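Local coordinates for cytochrome P450 RhF (Acinetobacter radioresistens, PDB 6RO8), which probably oxidises organic substrates as the heme domain of a self-sufficient class VII cytochrome P450 monooxygenase that also has peroxygenase activity, at residues F76-P79 with I80-S83; M109-T112 with L113-D117. All coordinates share one frame; numbering follows the deposited sequence.

In the fold
Both contacts are local turns on the same side of the chain's centre, about 14 Å apart between centres, and both reach the heme. Interaction 1 comes first, where helix 69-77 gives way to the edge strand 82-83 of the five-stranded sheet; helix 96-104 then intervenes before interaction 2, a loop leading to helix 121-127. They meet directly: Ser83 OG of interaction 1 lies 2.6 Å from Asp117 OD2 of interaction 2, a probable hydrogen bond that ties the edge strand to the loop. Together they wall the propionate side of the heme pocket in this P450 fold, and interaction 2 also borders the bound histidine.

Interaction 1. Residues F76-P79 with I80-S83; sequences FRDP and ITFS. With HEM (protoporphyrin IX containing Fe), chain B.
The Phe82 ring meets Asp78 through CD2, which comes 3.4 Å from Asp78 O at a slant. One face of the ring is occupied by its neighbour Thr81, whose CB stands 3.9 Å above the plane of the Phe82 ring, over its centre. With CG of Phe82 turned beside the backbone N (chi1 -44°), its CD2 is brought to 4.0 Å from Asp78 CB. The ring of Phe76 reaches the heme instead: its CE1 is 3.2 Å from O2A of a heme propionate, again an oblique approach.

The firm polar bond is from Phe82 N to Asp78 O, 3.1 Å, with the donor tilted 28° from the carbonyl plane. Asp78 OD1 also appears to accept from Thr81 N, and weakly from Ile80 N, but its modelled position is doubtful. The pattern is consistent with an Asx motif at the turn that takes the chain out of helix 69-77 and into strand 82-83, an edge strand of the five-stranded P450 sheet. Inside the turn, Pro79 CA makes a CH...O contact with Phe82 O at 3.1 Å. Beyond it, Phe82 packs on Arg322 and Val324 of the adjoining strand 320-324 and on Leu341 of the strand beyond that, while Phe76 touches the heme-binding residues Arg322 and Tyr376.

Interaction 2. Residues M109-T112 with L113-D117; sequences MNRT and LVNED. With HEM (protoporphyrin IX containing Fe), chain B; HIS (histidine), chain C.
Asn115 OD1 is gripped by Thr112. Thr112 N donates to Asn115 OD1 over 2.8 Å, almost perfectly straight (178°) and in the carbonyl plane; Thr112 OG1 lies 3.0 Å from the same Asn115 OD1, but where its proton goes is not settled. The amide reaches this spot because CG of Asn115 sits between the backbone N and the carbonyl carbon (chi1 69°), folding the side chain back over the turn; its ND2 then finds Asn110 O, weakly. Arg111 holds the backbone of the same residue: its NE donates 2.8 Å to Asn115 O, which lies near the guanidinium plane. The arginine chain is bent twice to get there. Over one guanidinium face stands Glu116 OE2, 3.6 Å from Arg111 NE, a long salt bridge of charge alone, since no N-H points at it. That Glu116 OE2 also takes Asp117 N. Arg111 NH2 completes the network with Asp117 OD2 at 3.2 Å, the guanidinium and carboxylate planes nearly perpendicular; Asp117 has a stronger partner in Ser83.

Leu113 to Glu116 form a type I beta turn whose tip carries Val114 into the active site, where its CG1 is 3.7 Å from NE2 of the bound histidine and its CG2 touches the heme. Water 2 accepts from Val114 N and bonds to Thr112 OG1, linking the backbone of the turn to the threonine. This is part of the loop between helices 96-104 and 121-127. Thr112 and Leu113 pack on Met263 of helix 257-270, and Glu116 OE1 forms a salt bridge to Arg125 of helix 121-127.

Interaction 1. Residues F76-P79 with I80-S83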
loop_
_atom_site.group_PDB
_atom_site.type_symbol
_atom_site.label_atom_id
_atom_site.label_comp_id
_atom_site.label_asym_id
_atom_site.label_seq_id
_atom_site.Cartn_x
_atom_site.Cartn_y
_atom_site.Cartn_z
ATOM N N PHE A 76 0.812 15.739 -5.405
ATOM C CA PHE A 76 0.978 15.389 -3.996
ATOM C C PHE A 76 1.260 16.622 -3.146
ATOM O O PHE A 76 0.795 16.719 -2.002
ATOM C CB PHE A 76 2.120 14.398 -3.828
ATOM C CG PHE A 76 1.707 12.970 -3.867
ATOM C CD1 PHE A 76 0.726 12.492 -3.013
ATOM C CD2 PHE A 76 2.332 12.080 -4.738
ATOM C CE1 PHE A 76 0.350 11.146 -3.038
ATOM C CE2 PHE A 76 1.969 10.732 -4.760
ATOM C CZ PHE A 76 0.973 10.271 -3.911
ATOM N N ARG A 77 2.023 17.577 -3.691
ATOM C CA ARG A 77 2.512 18.718 -2.924
ATOM C C ARG A 77 1.406 19.715 -2.561
ATOM O O ARG A 77 1.563 20.472 -1.600
ATOM C CB ARG A 77 3.622 19.405 -3.722
ATOM C CG ARG A 77 4.331 20.530 -2.995
ATOM C CD ARG A 77 5.721 20.809 -3.568
ATOM N NE ARG A 77 5.814 20.516 -4.995
ATOM C CZ ARG A 77 6.955 20.278 -5.637
ATOM N NH1 ARG A 77 8.108 20.298 -4.977
ATOM N NH2 ARG A 77 6.944 20.023 -6.942
ATOM N N ASP A 78 0.285 19.720 -3.284
ATOM C CA ASP A 78 -0.804 20.677 -3.085
ATOM C C ASP A 78 -2.058 19.922 -2.662
ATOM O O ASP A 78 -2.849 19.481 -3.513
ATOM C CB ASP A 78 -1.035 21.482 -4.365
ATOM C CG ASP A 78 -2.157 22.509 -4.237
ATOM O OD1 ASP A 78 -2.817 22.567 -3.184
ATOM O OD2 ASP A 78 -2.383 23.264 -5.212
ATOM N N PRO A 79 -2.296 19.764 -1.360
ATOM C CA PRO A 79 -3.484 19.038 -0.905
ATOM C C PRO A 79 -4.711 19.907 -0.716
ATOM O O PRO A 79 -5.756 19.380 -0.322
ATOM C CB PRO A 79 -3.025 18.456 0.440
ATOM C CG PRO A 79 -2.060 19.454 0.958
ATOM C CD PRO A 79 -1.438 20.161 -0.231
ATOM N N ILE A 80 -4.620 21.213 -0.952
ATOM C CA ILE A 80 -5.838 22.009 -0.956
ATOM C C ILE A 80 -6.528 21.899 -2.315
ATOM O O ILE A 80 -7.707 21.536 -2.395
ATOM C CB ILE A 80 -5.546 23.468 -0.531
ATOM C CG1 ILE A 80 -4.365 24.063 -1.297
ATOM C CG2 ILE A 80 -5.195 23.513 0.961
ATOM C CD1 ILE A 80 -4.559 25.512 -1.784
ATOM N N THR A 81 -5.783 22.110 -3.404
ATOM C CA THR A 81 -6.335 21.878 -4.739
ATOM C C THR A 81 -6.675 20.409 -4.957
ATOM O O THR A 81 -7.792 20.073 -5.368
ATOM C CB THR A 81 -5.348 22.330 -5.806
ATOM O OG1 THR A 81 -4.710 23.535 -5.370
ATOM C CG2 THR A 81 -6.086 22.588 -7.112
ATOM N N PHE A 82 -5.713 19.520 -4.717
ATOM C CA PHE A 82 -5.879 18.088 -4.954
ATOM C C PHE A 82 -6.017 17.404 -3.605
ATOM O O PHE A 82 -5.028 17.190 -2.901
ATOM C CB PHE A 82 -4.711 17.544 -5.760
ATOM C CG PHE A 82 -4.340 18.419 -6.894
ATOM C CD1 PHE A 82 -5.160 18.504 -8.002
ATOM C CD2 PHE A 82 -3.202 19.197 -6.837
ATOM C CE1 PHE A 82 -4.840 19.325 -9.044
ATOM C CE2 PHE A 82 -2.879 20.020 -7.877
ATOM C CZ PHE A 82 -3.704 20.086 -8.987
ATOM N N SER A 83 -7.242 17.061 -3.250
ATOM C CA SER A 83 -7.509 16.546 -1.923
ATOM C C SER A 83 -7.584 15.024 -1.930
ATOM O O SER A 83 -7.873 14.383 -2.945
ATOM C CB SER A 83 -8.808 17.122 -1.368
ATOM O OG SER A 83 -9.880 16.204 -1.509
HETATM C CHA HEM B . -0.062 7.025 3.958
HETATM C CHB HEM B . 2.121 3.637 1.229
HETATM C CHC HEM B . 3.054 0.923 5.172
HETATM C CHD HEM B . 0.455 4.098 7.774
HETATM C C1A HEM B . 0.427 6.347 2.862
HETATM C C2A HEM B . 0.338 6.752 1.470
HETATM C C3A HEM B . 0.934 5.825 0.727
HETATM C C4A HEM B . 1.428 4.777 1.604
HETATM C CMA HEM B . 1.062 5.878 -0.810
HETATM C CAA HEM B . -0.318 8.043 0.931
HETATM C CBA HEM B . 0.796 9.045 0.705
HETATM C CGA HEM B . 0.260 10.378 0.258
HETATM O O1A HEM B . -0.977 10.513 0.092
HETATM O O2A HEM B . 1.086 11.303 0.074
HETATM C C1B HEM B . 2.636 2.667 2.057
HETATM C C2B HEM B . 3.541 1.608 1.653
HETATM C C3B HEM B . 3.790 0.843 2.743
HETATM C C4B HEM B . 3.056 1.403 3.870
HETATM C CMB HEM B . 4.075 1.446 0.204
HETATM C CAB HEM B . 4.700 -0.398 2.897
HETATM C CBB HEM B . 5.577 -0.830 1.990
HETATM C C1C HEM B . 2.430 1.541 6.233
HETATM C C2C HEM B . 2.380 1.098 7.615
HETATM C C3C HEM B . 1.655 2.003 8.313
HETATM C C4C HEM B . 1.232 3.030 7.404
HETATM C CMC HEM B . 3.066 -0.186 8.132
HETATM C CAC HEM B . 1.259 2.075 9.814
HETATM C CBC HEM B . 1.595 1.132 10.695
HETATM C C1D HEM B . 0.064 5.149 6.982
HETATM C C2D HEM B . -0.732 6.276 7.408
HETATM C C3D HEM B . -0.869 7.090 6.368
HETATM C C4D HEM B . -0.165 6.510 5.230
HETATM C CMD HEM B . -1.328 6.508 8.813
HETATM C CAD HEM B . -1.679 8.407 6.397
HETATM C CBD HEM B . -0.835 9.592 6.842
HETATM C CGD HEM B . -1.516 10.872 6.411
HETATM O O1D HEM B . -2.607 10.788 5.809
HETATM O O2D HEM B . -0.975 11.980 6.651
HETATM N NA HEM B . 1.083 5.135 2.898
HETATM N NB HEM B . 2.364 2.509 3.408
HETATM N NC HEM B . 1.712 2.722 6.152
HETATM N ND HEM B . 0.396 5.327 5.647
HETATM FE FE HEM B . 1.402 3.904 4.554
HETATM O O HOH W 1 -0.664 2.969 4.159
#

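Interaction 2. Residues M109-T112 with L113-D117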
loop_
_atom_site.group_PDB
_atom_site.type_symbol
_atom_site.label_atom_id
_atom_site.label_comp_id
_atom_site.label_asym_id
_atom_site.label_seq_id
_atom_site.Cartn_x
_atom_site.Cartn_y
_atom_site.Cartn_z
ATOM N N MET A 109 -17.905 4.103 7.390
ATOM C CA MET A 109 -16.534 4.495 7.098
ATOM C C MET A 109 -16.508 5.878 6.473
ATOM O O MET A 109 -17.119 6.097 5.428
ATOM C CB MET A 109 -15.902 3.486 6.151
ATOM C CG MET A 109 -14.567 3.907 5.651
ATOM S SD MET A 109 -13.281 3.359 6.744
ATOM C CE MET A 109 -12.082 4.630 6.394
ATOM N N ASN A 110 -15.789 6.822 7.103
ATOM C CA ASN A 110 -15.659 8.162 6.581
ATOM C C ASN A 110 -14.178 8.512 6.568
ATOM O O ASN A 110 -13.392 7.760 6.000
ATOM C CB ASN A 110 -16.521 9.152 7.346
ATOM C CG ASN A 110 -16.733 10.449 6.585
ATOM O OD1 ASN A 110 -16.750 10.473 5.352
ATOM N ND2 ASN A 110 -16.889 11.541 7.320
ATOM N N ARG A 111 -13.778 9.623 7.165
ATOM C CA ARG A 111 -12.397 10.070 7.097
ATOM C C ARG A 111 -11.525 9.432 8.173
ATOM O O ARG A 111 -11.924 9.310 9.335
ATOM C CB ARG A 111 -12.342 11.584 7.242
ATOM C CG ARG A 111 -13.355 12.276 6.403
ATOM C CD ARG A 111 -13.194 11.875 4.957
ATOM N NE ARG A 111 -12.565 12.952 4.213
ATOM C CZ ARG A 111 -13.225 14.001 3.747
ATOM N NH1 ARG A 111 -14.531 14.103 3.942
ATOM N NH2 ARG A 111 -12.576 14.945 3.086
ATOM N N THR A 112 -10.318 9.047 7.770
ATOM C CA THR A 112 -9.282 8.612 8.692
ATOM C C THR A 112 -8.175 9.649 8.684
ATOM O O THR A 112 -8.417 10.827 8.960
ATOM C CB THR A 112 -8.729 7.254 8.281
ATOM O OG1 THR A 112 -8.270 7.333 6.922
ATOM C CG2 THR A 112 -9.809 6.193 8.387
ATOM N N LEU A 113 -6.962 9.227 8.356
ATOM C CA LEU A 113 -5.875 10.158 8.094
ATOM C C LEU A 113 -5.592 10.302 6.610
ATOM O O LEU A 113 -5.480 11.427 6.111
ATOM C CB LEU A 113 -4.600 9.708 8.815
ATOM C CG LEU A 113 -4.503 10.045 10.301
ATOM C CD1 LEU A 113 -3.161 9.603 10.853
ATOM C CD2 LEU A 113 -4.704 11.530 10.520
ATOM N N VAL A 114 -5.503 9.182 5.886
ATOM C CA VAL A 114 -4.970 9.223 4.528
ATOM C C VAL A 114 -5.943 9.920 3.596
ATOM O O VAL A 114 -5.533 10.480 2.577
ATOM C CB VAL A 114 -4.613 7.799 4.038
ATOM C CG1 VAL A 114 -5.871 6.999 3.697
ATOM C CG2 VAL A 114 -3.601 7.847 2.866
ATOM N N ASN A 115 -7.230 9.916 3.931
ATOM C CA ASN A 115 -8.263 10.549 3.119
ATOM C C ASN A 115 -8.927 11.721 3.825
ATOM O O ASN A 115 -9.977 12.194 3.371
ATOM C CB ASN A 115 -9.322 9.525 2.686
ATOM C CG ASN A 115 -10.181 9.018 3.840
ATOM O OD1 ASN A 115 -9.812 9.111 5.015
ATOM N ND2 ASN A 115 -11.343 8.474 3.498
ATOM N N GLU A 116 -8.356 12.190 4.931
ATOM C CA GLU A 116 -8.862 13.400 5.555
ATOM C C GLU A 116 -8.283 14.611 4.846
ATOM O O GLU A 116 -7.172 14.586 4.323
ATOM C CB GLU A 116 -8.543 13.454 7.046
ATOM C CG GLU A 116 -9.166 14.662 7.763
ATOM C CD GLU A 116 -10.683 14.664 7.744
ATOM O OE1 GLU A 116 -11.293 14.157 8.704
ATOM O OE2 GLU A 116 -11.262 15.186 6.772
ATOM N N ASP A 117 -9.061 15.675 4.816
ATOM C CA ASP A 117 -8.881 16.661 3.775
ATOM C C ASP A 117 -8.214 17.939 4.221
ATOM O O ASP A 117 -7.731 18.696 3.372
ATOM C CB ASP A 117 -10.240 17.029 3.180
ATOM C CG ASP A 117 -10.150 17.251 1.738
ATOM O OD1 ASP A 117 -9.522 18.253 1.360
ATOM O OD2 ASP A 117 -10.650 16.392 0.990
HETATM C CHA HEM B . -0.062 7.025 3.958
HETATM C CHB HEM B . 2.121 3.637 1.229
HETATM C CHC HEM B . 3.054 0.923 5.172
HETATM C CHD HEM B . 0.455 4.098 7.774
HETATM C C1A HEM B . 0.427 6.347 2.862
HETATM C C2A HEM B . 0.338 6.752 1.470
HETATM C C3A HEM B . 0.934 5.825 0.727
HETATM C C4A HEM B . 1.428 4.777 1.604
HETATM C CMA HEM B . 1.062 5.878 -0.810
HETATM C CAA HEM B . -0.318 8.043 0.931
HETATM C CBA HEM B . 0.796 9.045 0.705
HETATM C CGA HEM B . 0.260 10.378 0.258
HETATM O O1A HEM B . -0.977 10.513 0.092
HETATM O O2A HEM B . 1.086 11.303 0.074
HETATM C C1B HEM B . 2.636 2.667 2.057
HETATM C C2B HEM B . 3.541 1.608 1.653
HETATM C C3B HEM B . 3.790 0.843 2.743
HETATM C C4B HEM B . 3.056 1.403 3.870
HETATM C CMB HEM B . 4.075 1.446 0.204
HETATM C CAB HEM B . 4.700 -0.398 2.897
HETATM C CBB HEM B . 5.577 -0.830 1.990
HETATM C C1C HEM B . 2.430 1.541 6.233
HETATM C C2C HEM B . 2.380 1.098 7.615
HETATM C C3C HEM B . 1.655 2.003 8.313
HETATM C C4C HEM B . 1.232 3.030 7.404
HETATM C CMC HEM B . 3.066 -0.186 8.132
HETATM C CAC HEM B . 1.259 2.075 9.814
HETATM C CBC HEM B . 1.595 1.132 10.695
HETATM C C1D HEM B . 0.064 5.149 6.982
HETATM C C2D HEM B . -0.732 6.276 7.408
HETATM C C3D HEM B . -0.869 7.090 6.368
HETATM C C4D HEM B . -0.165 6.510 5.230
HETATM C CMD HEM B . -1.328 6.508 8.813
HETATM C CAD HEM B . -1.679 8.407 6.397
HETATM C CBD HEM B . -0.835 9.592 6.842
HETATM C CGD HEM B . -1.516 10.872 6.411
HETATM O O1D HEM B . -2.607 10.788 5.809
HETATM O O2D HEM B . -0.975 11.980 6.651
HETATM N NA HEM B . 1.083 5.135 2.898
HETATM N NB HEM B . 2.364 2.509 3.408
HETATM N NC HEM B . 1.712 2.722 6.152
HETATM N ND HEM B . 0.396 5.327 5.647
HETATM FE FE HEM B . 1.402 3.904 4.554
HETATM N N HIS C . -4.054 1.235 2.497
HETATM C CA HIS C . -2.798 1.794 2.010
HETATM C C HIS C . -1.599 1.104 2.655
HETATM O O HIS C . -0.457 1.534 2.445
HETATM C CB HIS C . -2.742 3.299 2.274
HETATM C CG HIS C . -3.292 3.699 3.607
HETATM N ND1 HIS C . -2.591 4.491 4.493
HETATM C CD2 HIS C . -4.472 3.416 4.207
HETATM C CE1 HIS C . -3.319 4.679 5.581
HETATM N NE2 HIS C . -4.464 4.038 5.433
HETATM O OXT HIS C . -1.753 0.123 3.384
HETATM O O HOH W 2 -5.291 6.858 7.132
HETATM O O HOH W 1 -0.664 2.969 4.159
#